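PDB 1KA2: thermostable carboxypeptidase 1 from Pyrococcus furiosus, which removes amino acids one after another from the C-terminus of peptides with broad specificity, using a catalytic cobalt ion. Local coordinates for residues P185-I190 with V356-F361; D234-P239 with R250-Y255; F271-Y276 with G296-Q301; R303-I308 with P455-L460. All blocks are in the same frame, centred on the assembly; numbering follows the deposited sequence.

Contact 1 (P185-I190 with V356-F361)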
# COMPACT_ATOMS: atom_id res chain seq x y z
N PRO A 185 -25.20 -20.80 -34.24
CA PRO A 185 -26.62 -21.11 -34.49
C PRO A 185 -27.45 -21.03 -33.22
O PRO A 185 -28.56 -20.47 -33.22
CB PRO A 185 -26.56 -22.51 -35.09
CG PRO A 185 -25.35 -23.11 -34.44
CD PRO A 185 -24.36 -21.98 -34.51
N LEU A 186 -26.92 -21.58 -32.13
CA LEU A 186 -27.62 -21.57 -30.85
C LEU A 186 -28.02 -20.14 -30.52
O LEU A 186 -29.11 -19.89 -30.01
CB LEU A 186 -26.71 -22.14 -29.75
CG LEU A 186 -27.42 -22.90 -28.63
CD1 LEU A 186 -26.40 -23.33 -27.58
CD2 LEU A 186 -28.50 -22.03 -28.00
N LEU A 187 -27.12 -19.20 -30.81
CA LEU A 187 -27.40 -17.79 -30.56
C LEU A 187 -28.60 -17.36 -31.39
O LEU A 187 -29.58 -16.83 -30.86
CB LEU A 187 -26.19 -16.92 -30.92
CG LEU A 187 -26.44 -15.41 -30.88
CD1 LEU A 187 -26.81 -14.98 -29.46
CD2 LEU A 187 -25.20 -14.68 -31.36
N ASP A 188 -28.52 -17.57 -32.70
CA ASP A 188 -29.60 -17.20 -33.61
C ASP A 188 -30.94 -17.74 -33.11
O ASP A 188 -31.93 -17.00 -33.04
CB ASP A 188 -29.33 -17.74 -35.02
CG ASP A 188 -28.04 -17.21 -35.61
OD1 ASP A 188 -27.88 -15.98 -35.73
OD2 ASP A 188 -27.17 -18.04 -35.96
N LYS A 189 -30.98 -19.02 -32.77
CA LYS A 189 -32.21 -19.64 -32.28
C LYS A 189 -32.71 -18.93 -31.03
O LYS A 189 -33.90 -18.60 -30.92
CB LYS A 189 -31.97 -21.12 -31.98
CG LYS A 189 -33.25 -21.91 -31.70
CD LYS A 189 -34.13 -22.00 -32.95
CE LYS A 189 -35.60 -21.73 -32.63
NZ LYS A 189 -36.45 -21.79 -33.85
N ILE A 190 -31.81 -18.70 -30.08
CA ILE A 190 -32.16 -18.03 -28.83
C ILE A 190 -32.77 -16.66 -29.11
O ILE A 190 -33.81 -16.30 -28.58
CB ILE A 190 -30.92 -17.83 -27.93
CG1 ILE A 190 -30.48 -19.17 -27.34
CG2 ILE A 190 -31.22 -16.82 -26.83
CD1 ILE A 190 -29.20 -19.08 -26.52
N VAL A 356 -23.18 -13.65 -21.81
CA VAL A 356 -22.30 -14.81 -21.97
C VAL A 356 -22.37 -15.55 -23.32
O VAL A 356 -21.42 -16.26 -23.68
CB VAL A 356 -22.56 -15.85 -20.89
CG1 VAL A 356 -22.47 -15.22 -19.52
CG2 VAL A 356 -23.91 -16.50 -21.11
N VAL A 357 -23.48 -15.40 -24.03
CA VAL A 357 -23.64 -16.08 -25.31
C VAL A 357 -22.97 -15.31 -26.45
O VAL A 357 -22.35 -15.90 -27.33
CB VAL A 357 -25.14 -16.31 -25.62
CG1 VAL A 357 -25.30 -17.21 -26.84
CG2 VAL A 357 -25.82 -16.94 -24.42
N THR A 358 -23.07 -13.98 -26.42
CA THR A 358 -22.47 -13.13 -27.44
C THR A 358 -21.01 -12.73 -27.13
O THR A 358 -20.26 -12.36 -28.04
CB THR A 358 -23.30 -11.83 -27.64
OG1 THR A 358 -23.20 -11.01 -26.47
CG2 THR A 358 -24.77 -12.17 -27.89
N TYR A 359 -20.61 -12.82 -25.87
CA TYR A 359 -19.24 -12.44 -25.46
C TYR A 359 -18.10 -13.01 -26.31
O TYR A 359 -17.28 -12.26 -26.85
CB TYR A 359 -18.98 -12.84 -24.00
CG TYR A 359 -17.64 -12.35 -23.47
CD1 TYR A 359 -17.47 -11.03 -23.06
CD2 TYR A 359 -16.55 -13.21 -23.38
CE1 TYR A 359 -16.24 -10.57 -22.57
CE2 TYR A 359 -15.32 -12.76 -22.91
CZ TYR A 359 -15.17 -11.45 -22.51
OH TYR A 359 -13.95 -11.02 -22.03
N ASN A 360 -18.05 -14.33 -26.41
CA ASN A 360 -16.97 -14.95 -27.16
C ASN A 360 -16.83 -14.54 -28.64
O ASN A 360 -15.78 -14.75 -29.25
CB ASN A 360 -17.05 -16.47 -27.01
CG ASN A 360 -16.62 -16.92 -25.62
OD1 ASN A 360 -15.58 -16.49 -25.11
ND2 ASN A 360 -17.40 -17.79 -25.00
N PHE A 361 -17.86 -13.92 -29.22
CA PHE A 361 -17.75 -13.51 -30.61
C PHE A 361 -16.95 -12.20 -30.69
O PHE A 361 -16.33 -11.88 -31.71
CB PHE A 361 -19.15 -13.38 -31.25
CG PHE A 361 -19.83 -14.71 -31.47
CD1 PHE A 361 -20.90 -15.13 -30.67
CD2 PHE A 361 -19.39 -15.57 -32.47
CE1 PHE A 361 -21.51 -16.37 -30.86
CE2 PHE A 361 -19.99 -16.82 -32.67
CZ PHE A 361 -21.06 -17.22 -31.86
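L187 meets three residues of segment 356-361 by dividing its two methyl branches among them. CD1 does most of the touching: it lies 3.8 Å from V357 CG1 and equally 3.8 Å from T358 CG2, so one methyl rests against two others. The second branch serves the third partner, and L187 CD2 approaches F361 CE1 to 4.1 Å. Orientation distinguishes the three partners, since V357 and T358 run at a slant to the leucine, whereas the F361 side chain slides past it in the opposing direction. With CG of L187 anti to the backbone N (chi1 172°), the fork reaches its partners from helix 169-192, CD1 going to V357 and T358 and CD2 to F361. One turn further along the same helix, I190 adds a lighter touch, its CD1 standing 4.3 Å from V357 CG1. That valine methyl is thus met by both helix residues. T358 is split by chemistry: its methyl faces L187, while OG1 is hydrogen-bonded to D355, the last residue of the predicted I/NRXXA/SD motif just before the segment. Y498 of helix 488-498 touches both I190 and V357, and L183 also packs on V357, so the C-terminal helix and the preceding turn of helix 169-192 extend the same apolar layer. All five touching residues are buried, and the 205 Å² of surface hidden between the segments is joined by carbon-to-carbon packing. Such a contact depends on the fit of methyls and ring rather than on directional bonds, the threonine hydroxyl being satisfied within its own part of the chain.

Contact 2 (D234-P239 with R250-Y255)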
# COMPACT_ATOMS: atom_id res chain seq x y z
N ASP A 234 -12.69 -3.61 -1.57
CA ASP A 234 -12.67 -2.16 -1.65
C ASP A 234 -13.23 -1.73 -2.99
O ASP A 234 -13.64 -2.57 -3.79
CB ASP A 234 -11.24 -1.66 -1.48
CG ASP A 234 -10.71 -1.88 -0.08
OD1 ASP A 234 -11.20 -1.21 0.85
OD2 ASP A 234 -9.82 -2.73 0.11
N VAL A 235 -13.26 -0.42 -3.23
CA VAL A 235 -13.77 0.13 -4.47
C VAL A 235 -12.61 0.72 -5.29
O VAL A 235 -11.62 1.21 -4.73
CB VAL A 235 -14.81 1.26 -4.17
CG1 VAL A 235 -15.20 1.98 -5.44
CG2 VAL A 235 -16.04 0.66 -3.50
N SER A 236 -12.73 0.64 -6.62
CA SER A 236 -11.75 1.19 -7.55
C SER A 236 -12.43 1.42 -8.91
O SER A 236 -13.49 0.89 -9.15
CB SER A 236 -10.55 0.25 -7.71
OG SER A 236 -10.88 -0.90 -8.46
N ALA A 237 -11.81 2.20 -9.79
CA ALA A 237 -12.42 2.48 -11.09
C ALA A 237 -12.84 1.21 -11.84
O ALA A 237 -13.90 1.19 -12.46
CB ALA A 237 -11.47 3.31 -11.95
N HIS A 238 -12.01 0.17 -11.78
CA HIS A 238 -12.29 -1.10 -12.45
C HIS A 238 -11.99 -2.25 -11.50
O HIS A 238 -10.93 -2.29 -10.89
CB HIS A 238 -11.45 -1.26 -13.74
CG HIS A 238 -11.56 -0.12 -14.70
ND1 HIS A 238 -10.76 0.99 -14.63
CD2 HIS A 238 -12.41 0.09 -15.74
CE1 HIS A 238 -11.10 1.84 -15.58
NE2 HIS A 238 -12.10 1.32 -16.26
N PRO A 239 -12.91 -3.21 -11.39
CA PRO A 239 -12.74 -4.38 -10.51
C PRO A 239 -11.53 -5.21 -10.88
O PRO A 239 -11.30 -5.48 -12.06
CB PRO A 239 -14.03 -5.16 -10.71
CG PRO A 239 -15.03 -4.10 -11.06
CD PRO A 239 -14.25 -3.21 -11.99
N ARG A 250 -6.71 -9.41 -2.19
CA ARG A 250 -7.71 -8.36 -2.22
C ARG A 250 -8.42 -8.17 -3.55
O ARG A 250 -7.83 -8.32 -4.62
CB ARG A 250 -7.03 -7.06 -1.81
CG ARG A 250 -6.20 -7.22 -0.54
CD ARG A 250 -5.62 -5.91 -0.02
NE ARG A 250 -4.68 -6.16 1.07
CZ ARG A 250 -3.98 -5.22 1.68
NH1 ARG A 250 -4.09 -3.94 1.32
NH2 ARG A 250 -3.15 -5.56 2.67
N ILE A 251 -9.71 -7.85 -3.47
CA ILE A 251 -10.52 -7.61 -4.66
C ILE A 251 -11.25 -6.28 -4.51
O ILE A 251 -11.43 -5.78 -3.40
CB ILE A 251 -11.61 -8.72 -4.88
CG1 ILE A 251 -12.72 -8.60 -3.84
CG2 ILE A 251 -10.99 -10.12 -4.81
CD1 ILE A 251 -13.87 -9.56 -4.05
N THR A 252 -11.66 -5.71 -5.63
CA THR A 252 -12.40 -4.47 -5.60
C THR A 252 -13.57 -4.61 -6.56
O THR A 252 -13.62 -5.53 -7.37
CB THR A 252 -11.55 -3.27 -6.08
OG1 THR A 252 -11.27 -3.40 -7.47
CG2 THR A 252 -10.24 -3.21 -5.32
N THR A 253 -14.53 -3.71 -6.43
CA THR A 253 -15.68 -3.71 -7.32
C THR A 253 -15.96 -2.25 -7.50
O THR A 253 -15.17 -1.41 -7.06
CB THR A 253 -16.91 -4.38 -6.70
OG1 THR A 253 -17.96 -4.45 -7.69
CG2 THR A 253 -17.42 -3.59 -5.50
N ARG A 254 -17.06 -1.93 -8.14
CA ARG A 254 -17.41 -0.54 -8.29
C ARG A 254 -18.91 -0.48 -8.21
O ARG A 254 -19.59 -1.48 -8.47
CB ARG A 254 -16.93 0.04 -9.62
CG ARG A 254 -17.59 -0.53 -10.84
CD ARG A 254 -17.18 0.27 -12.05
NE ARG A 254 -17.47 -0.45 -13.28
CZ ARG A 254 -16.61 -0.61 -14.28
NH1 ARG A 254 -15.39 -0.08 -14.19
NH2 ARG A 254 -16.97 -1.28 -15.37
N TYR A 255 -19.43 0.68 -7.84
CA TYR A 255 -20.85 0.88 -7.72
C TYR A 255 -21.28 1.97 -8.70
O TYR A 255 -21.17 3.15 -8.39
CB TYR A 255 -21.19 1.27 -6.28
CG TYR A 255 -20.81 0.20 -5.27
CD1 TYR A 255 -19.63 0.28 -4.53
CD2 TYR A 255 -21.62 -0.92 -5.07
CE1 TYR A 255 -19.27 -0.71 -3.61
CE2 TYR A 255 -21.27 -1.92 -4.16
CZ TYR A 255 -20.09 -1.81 -3.44
OH TYR A 255 -19.76 -2.80 -2.53
O HOH W 1 -8.98 -4.59 -1.97
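Parallel pairing of strands 231-235 and 248-253 brings D234 beside T252 and V235 beside T253, at the place where the predicted HPF and DXRXT motifs meet. The ladder is regular: D234 N bonds I251 O at 3.1 Å, T253 N returns to D234 O at 3.0 Å, and S236 N reaches T253 O at 3.2 Å. Beyond the paired residues, side chains take over. T252 OG1 donates to S236 OG (2.7 Å), which in turn donates to H238 O at 2.8 Å from well above the carbonyl plane, a relay that ties the turn leading to P239 back onto the strand. On the other face, V235 CG2 touches the edge of the Y255 ring. I251 points to helix 261-278, where it packs on A274 close to the predicted active-site E270, and R250 forms a salt bridge with D33 of the second subunit. R254, just past the end of strand 248-253, grips the loop 237-239. Its chain is extended from CG to NE, and its guanidinium lies with P239 CD over one face and H238 CD2 at the edge. In that same plane, R254 NH1 donates to A237 O at 2.6 Å, also in the plane of the carbonyl.

Contact 3 (F271-Y276 with G296-Q301). With MG (magnesium ion), chain B.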
# COMPACT_ATOMS: atom_id res chain seq x y z
N PHE A 271 -14.17 -12.62 -6.90
CA PHE A 271 -14.04 -13.60 -5.82
C PHE A 271 -13.44 -14.88 -6.38
O PHE A 271 -12.60 -15.53 -5.74
CB PHE A 271 -15.41 -13.91 -5.20
CG PHE A 271 -15.41 -15.15 -4.34
CD1 PHE A 271 -14.92 -15.10 -3.04
CD2 PHE A 271 -15.84 -16.37 -4.86
CE1 PHE A 271 -14.84 -16.26 -2.26
CE2 PHE A 271 -15.77 -17.54 -4.09
CZ PHE A 271 -15.27 -17.48 -2.78
N GLY A 272 -13.87 -15.25 -7.59
CA GLY A 272 -13.37 -16.46 -8.22
C GLY A 272 -11.87 -16.44 -8.42
O GLY A 272 -11.19 -17.46 -8.28
N HIS A 273 -11.35 -15.27 -8.77
CA HIS A 273 -9.92 -15.09 -8.96
C HIS A 273 -9.22 -15.25 -7.61
O HIS A 273 -8.21 -15.94 -7.49
CB HIS A 273 -9.60 -13.69 -9.48
CG HIS A 273 -9.88 -13.49 -10.94
ND1 HIS A 273 -9.25 -14.22 -11.92
CD2 HIS A 273 -10.68 -12.61 -11.58
CE1 HIS A 273 -9.65 -13.80 -13.11
NE2 HIS A 273 -10.52 -12.82 -12.92
N ALA A 274 -9.79 -14.58 -6.61
CA ALA A 274 -9.23 -14.57 -5.25
C ALA A 274 -9.16 -15.93 -4.57
O ALA A 274 -8.10 -16.31 -4.04
CB ALA A 274 -10.02 -13.58 -4.39
N LEU A 275 -10.27 -16.67 -4.57
CA LEU A 275 -10.32 -17.99 -3.93
C LEU A 275 -9.15 -18.81 -4.43
O LEU A 275 -8.46 -19.49 -3.66
CB LEU A 275 -11.63 -18.71 -4.27
CG LEU A 275 -11.79 -20.12 -3.68
CD1 LEU A 275 -11.95 -20.02 -2.17
CD2 LEU A 275 -12.99 -20.82 -4.28
N TYR A 276 -8.91 -18.71 -5.73
CA TYR A 276 -7.82 -19.40 -6.39
C TYR A 276 -6.48 -19.09 -5.71
O TYR A 276 -5.71 -19.98 -5.34
CB TYR A 276 -7.80 -18.97 -7.85
CG TYR A 276 -6.83 -19.69 -8.76
CD1 TYR A 276 -5.92 -20.63 -8.27
CD2 TYR A 276 -6.85 -19.44 -10.13
CE1 TYR A 276 -5.06 -21.32 -9.15
CE2 TYR A 276 -6.01 -20.11 -11.00
CZ TYR A 276 -5.11 -21.04 -10.52
OH TYR A 276 -4.28 -21.67 -11.43
N GLY A 296 -5.65 -17.80 -18.60
CA GLY A 296 -6.77 -18.66 -18.96
C GLY A 296 -7.34 -19.50 -17.82
O GLY A 296 -8.54 -19.60 -17.65
N ILE A 297 -6.46 -20.10 -17.03
CA ILE A 297 -6.94 -20.89 -15.90
C ILE A 297 -7.58 -19.93 -14.89
O ILE A 297 -8.58 -20.26 -14.25
CB ILE A 297 -5.80 -21.68 -15.21
CG1 ILE A 297 -5.10 -22.57 -16.25
CG2 ILE A 297 -6.36 -22.55 -14.07
CD1 ILE A 297 -6.03 -23.57 -16.91
N HIS A 298 -7.01 -18.73 -14.74
CA HIS A 298 -7.57 -17.77 -13.79
C HIS A 298 -8.98 -17.38 -14.20
O HIS A 298 -9.88 -17.32 -13.38
CB HIS A 298 -6.69 -16.52 -13.66
CG HIS A 298 -6.18 -16.29 -12.27
ND1 HIS A 298 -7.00 -15.90 -11.23
CD2 HIS A 298 -4.94 -16.42 -11.75
CE1 HIS A 298 -6.28 -15.80 -10.13
NE2 HIS A 298 -5.03 -16.11 -10.41
N GLU A 299 -9.19 -17.13 -15.49
CA GLU A 299 -10.52 -16.77 -15.96
C GLU A 299 -11.49 -17.95 -15.92
O GLU A 299 -12.70 -17.77 -16.04
CB GLU A 299 -10.43 -16.17 -17.37
CG GLU A 299 -9.99 -14.71 -17.34
CD GLU A 299 -11.08 -13.77 -16.87
OE1 GLU A 299 -11.98 -13.41 -17.64
OE2 GLU A 299 -11.09 -13.37 -15.71
N SER A 300 -10.97 -19.17 -15.77
CA SER A 300 -11.89 -20.31 -15.67
C SER A 300 -12.50 -20.27 -14.27
O SER A 300 -13.61 -20.75 -14.04
CB SER A 300 -11.16 -21.64 -15.89
OG SER A 300 -10.31 -21.97 -14.81
N GLN A 301 -11.77 -19.70 -13.32
CA GLN A 301 -12.24 -19.61 -11.94
C GLN A 301 -13.20 -18.45 -11.76
O GLN A 301 -14.27 -18.61 -11.17
CB GLN A 301 -11.06 -19.48 -10.99
CG GLN A 301 -10.14 -20.68 -11.06
CD GLN A 301 -10.90 -21.97 -10.81
OE1 GLN A 301 -11.36 -22.23 -9.70
NE2 GLN A 301 -11.04 -22.78 -11.86
MG MG B . -11.16 -11.61 -14.48
O HOH W 2 -12.22 -20.19 -7.94
O HOH W 3 -11.03 -9.66 -13.49
O HOH W 4 -9.26 -11.00 -15.30
O HOH W 5 -11.86 -10.63 -16.36
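H273 and H298 meet rim to rim at the dense centre of this contact, where the helix of the HEXXH motif crosses the one that supplies the third metal ligand. H273 ND1 donates to H298 ND1 (2.9 Å), staying close to its own ring plane but arriving tilted from that of H298. On one face of the H298 imidazole, Y276 CD2 sits over the centre, 3.6 Å above the plane, while H298 NE2 bonds E277. Packing is equally close where G272 lets the backbones approach: G272 O lies 3.4 Å from Q301 CB, and a water bridges G272 O to Q301 OE1, which also bonds H465. The looser, hydrated side begins at the metal. H273 NE2 and E299 OE2 each bind the magnesium ion at 2.1 Å, and a bend in the E299 chain (chi2 -74°) helps bring the carboxylate round to it. E299 OE2 is also hydrogen-bonded to S302 OG, a second-shell partner. H269 completes the protein ligands, and three waters on one face finish an octahedral shell. Two histidines of HEXXH plus a downstream glutamate form the gluzincin arrangement; here magnesium occupies the site that holds cobalt in the active enzyme. Segments 271-276 and 296-301 cross at 117°, with helices 454-465 and 421-440 packed against the Q301 and I297 side and strand 241-243 touching H273 and A274.

Contact 4 (R303-I308 with P455-L460)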
# COMPACT_ATOMS: atom_id res chain seq x y z
N ARG A 303 -14.96 -16.95 -14.08
CA ARG A 303 -16.18 -17.21 -14.84
C ARG A 303 -16.98 -18.35 -14.22
O ARG A 303 -18.20 -18.41 -14.36
CB ARG A 303 -15.85 -17.55 -16.30
CG ARG A 303 -15.21 -16.40 -17.07
CD ARG A 303 -16.13 -15.18 -17.17
NE ARG A 303 -15.67 -14.26 -18.20
CZ ARG A 303 -16.20 -13.07 -18.46
NH1 ARG A 303 -17.23 -12.63 -17.75
NH2 ARG A 303 -15.71 -12.33 -19.44
N PHE A 304 -16.29 -19.26 -13.54
CA PHE A 304 -16.99 -20.36 -12.89
C PHE A 304 -17.94 -19.76 -11.86
O PHE A 304 -19.14 -20.04 -11.87
CB PHE A 304 -16.02 -21.31 -12.19
CG PHE A 304 -16.69 -22.53 -11.60
CD1 PHE A 304 -16.95 -23.64 -12.39
CD2 PHE A 304 -17.10 -22.55 -10.27
CE1 PHE A 304 -17.61 -24.76 -11.87
CE2 PHE A 304 -17.76 -23.66 -9.73
CZ PHE A 304 -18.02 -24.76 -10.54
N TRP A 305 -17.41 -18.92 -10.98
CA TRP A 305 -18.24 -18.31 -9.95
C TRP A 305 -19.23 -17.29 -10.49
O TRP A 305 -20.38 -17.23 -10.04
CB TRP A 305 -17.37 -17.66 -8.86
CG TRP A 305 -16.68 -18.69 -8.05
CD1 TRP A 305 -15.55 -19.36 -8.38
CD2 TRP A 305 -17.17 -19.30 -6.85
NE1 TRP A 305 -15.30 -20.36 -7.47
CE2 TRP A 305 -16.29 -20.34 -6.52
CE3 TRP A 305 -18.29 -19.07 -6.03
CZ2 TRP A 305 -16.48 -21.15 -5.40
CZ3 TRP A 305 -18.48 -19.89 -4.91
CH2 TRP A 305 -17.57 -20.91 -4.62
N GLU A 306 -18.80 -16.50 -11.46
CA GLU A 306 -19.68 -15.48 -12.03
C GLU A 306 -20.87 -16.03 -12.83
O GLU A 306 -22.02 -15.72 -12.52
CB GLU A 306 -18.90 -14.53 -12.93
CG GLU A 306 -19.77 -13.44 -13.54
CD GLU A 306 -19.11 -12.79 -14.72
OE1 GLU A 306 -18.00 -13.23 -15.09
OE2 GLU A 306 -19.71 -11.84 -15.29
N ASN A 307 -20.59 -16.82 -13.86
CA ASN A 307 -21.64 -17.35 -14.74
C ASN A 307 -22.22 -18.71 -14.37
O ASN A 307 -23.44 -18.89 -14.38
CB ASN A 307 -21.12 -17.39 -16.18
CG ASN A 307 -20.62 -16.04 -16.66
OD1 ASN A 307 -21.22 -15.00 -16.37
ND2 ASN A 307 -19.52 -16.05 -17.41
N ILE A 308 -21.37 -19.67 -14.06
CA ILE A 308 -21.85 -21.00 -13.68
C ILE A 308 -22.74 -20.94 -12.45
O ILE A 308 -23.79 -21.57 -12.41
CB ILE A 308 -20.67 -21.95 -13.40
CG1 ILE A 308 -19.73 -22.00 -14.62
CG2 ILE A 308 -21.18 -23.34 -13.05
CD1 ILE A 308 -20.39 -22.52 -15.90
N PRO A 455 -17.84 -27.67 -0.01
CA PRO A 455 -17.44 -28.79 -0.87
C PRO A 455 -17.02 -28.36 -2.28
O PRO A 455 -16.13 -28.97 -2.89
CB PRO A 455 -18.67 -29.71 -0.86
CG PRO A 455 -19.81 -28.79 -0.51
CD PRO A 455 -19.19 -27.88 0.53
N ILE A 456 -17.65 -27.31 -2.79
CA ILE A 456 -17.33 -26.78 -4.11
C ILE A 456 -16.00 -26.06 -4.09
O ILE A 456 -15.24 -26.11 -5.06
CB ILE A 456 -18.43 -25.82 -4.59
CG1 ILE A 456 -19.70 -26.62 -4.88
CG2 ILE A 456 -17.95 -25.04 -5.83
CD1 ILE A 456 -20.90 -25.77 -5.19
N LYS A 457 -15.72 -25.37 -2.99
CA LYS A 457 -14.46 -24.65 -2.85
C LYS A 457 -13.33 -25.67 -2.73
O LYS A 457 -12.26 -25.49 -3.31
CB LYS A 457 -14.50 -23.75 -1.61
CG LYS A 457 -15.43 -22.54 -1.75
CD LYS A 457 -15.85 -21.98 -0.40
CE LYS A 457 -14.68 -21.44 0.40
NZ LYS A 457 -15.10 -20.92 1.73
N ALA A 458 -13.59 -26.74 -2.00
CA ALA A 458 -12.58 -27.79 -1.80
C ALA A 458 -12.32 -28.58 -3.08
O ALA A 458 -11.20 -29.02 -3.34
CB ALA A 458 -13.04 -28.73 -0.67
N TRP A 459 -13.36 -28.78 -3.89
CA TRP A 459 -13.21 -29.52 -5.15
C TRP A 459 -12.28 -28.72 -6.05
O TRP A 459 -11.38 -29.28 -6.67
CB TRP A 459 -14.57 -29.69 -5.83
CG TRP A 459 -14.54 -30.60 -7.03
CD1 TRP A 459 -14.83 -31.93 -7.06
CD2 TRP A 459 -14.21 -30.23 -8.37
NE1 TRP A 459 -14.72 -32.41 -8.34
CE2 TRP A 459 -14.34 -31.39 -9.17
CE3 TRP A 459 -13.83 -29.03 -8.99
CZ2 TRP A 459 -14.10 -31.39 -10.54
CZ3 TRP A 459 -13.59 -29.02 -10.36
CH2 TRP A 459 -13.73 -30.20 -11.12
N LEU A 460 -12.50 -27.41 -6.11
CA LEU A 460 -11.67 -26.53 -6.92
C LEU A 460 -10.22 -26.55 -6.42
O LEU A 460 -9.29 -26.55 -7.21
CB LEU A 460 -12.21 -25.09 -6.89
CG LEU A 460 -13.14 -24.54 -8.00
CD1 LEU A 460 -13.17 -25.46 -9.22
CD2 LEU A 460 -14.51 -24.35 -7.46
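F304 and W305, consecutive residues of helix 295-309, both extend to I456 and L460 on helix 454-465. The apolar and aromatic contacts come first. F304 CE2 touches L460 CD2 at 4.0 Å and I456 CG2 at 4.1 Å, so one corner of the phenyl ring faces two methyls. The indole of W305 repeats the pattern from beside it: CZ2 comes within 4.2 Å of I456 CG2, and L460 CD2 lies 4.3 Å from the same W305 CZ2 as the two side chains slide past in opposing directions. Different first torsions let neighbouring residues serve one target, CG of F304 being anti to the backbone N (chi1 -175°) and that of W305 anti to the carbonyl carbon (chi1 -70°). W305 also meets F271 and F223 edge to face. A second kind of packing uses the aliphatic part of a charged residue. K457 CG lies 3.9 Å from W305 CH2, its chain running across the indole at about a right angle, and NZ turns away to bond F223 O. A salt bridge lies within segment 303-308, on the side of the helix turned from 455-460. There R303 NH1 meets E306 OE1 (2.8 Å) on the syn side, and the same oxygen takes a hydrogen bond from metal ligand H269, which makes E306 a second-shell residue. With the short segments' axes 13.2 Å apart, large side chains rather than close backbones span the gap, and the result is a core joining metal-binding helix 295-309 to helix 454-465 in this largely helical M32 peptidase.

How the contacts relate
Followed from the N terminus, the chain first opens contact 1 at 185-190 and leaves it unclosed while two shorter loops form. Contact 2 closes a short loop of ten intervening residues, pairing two strands, and contact 3 follows in series, joining the two metal-binding helices; both fall within the long loop of contact 1. Strand 248-253 is followed by helix 261-278, and contacts 2 and 3 touch. Contact 4 then opens at 303-308, contact 1 closes at 356-361, and contact 4 closes only at 455-460, so these two cross. Y359 and R303 touch where they do. Contacts 3 and 4 share helix 295-309, which ties the metal site to helix 454-465.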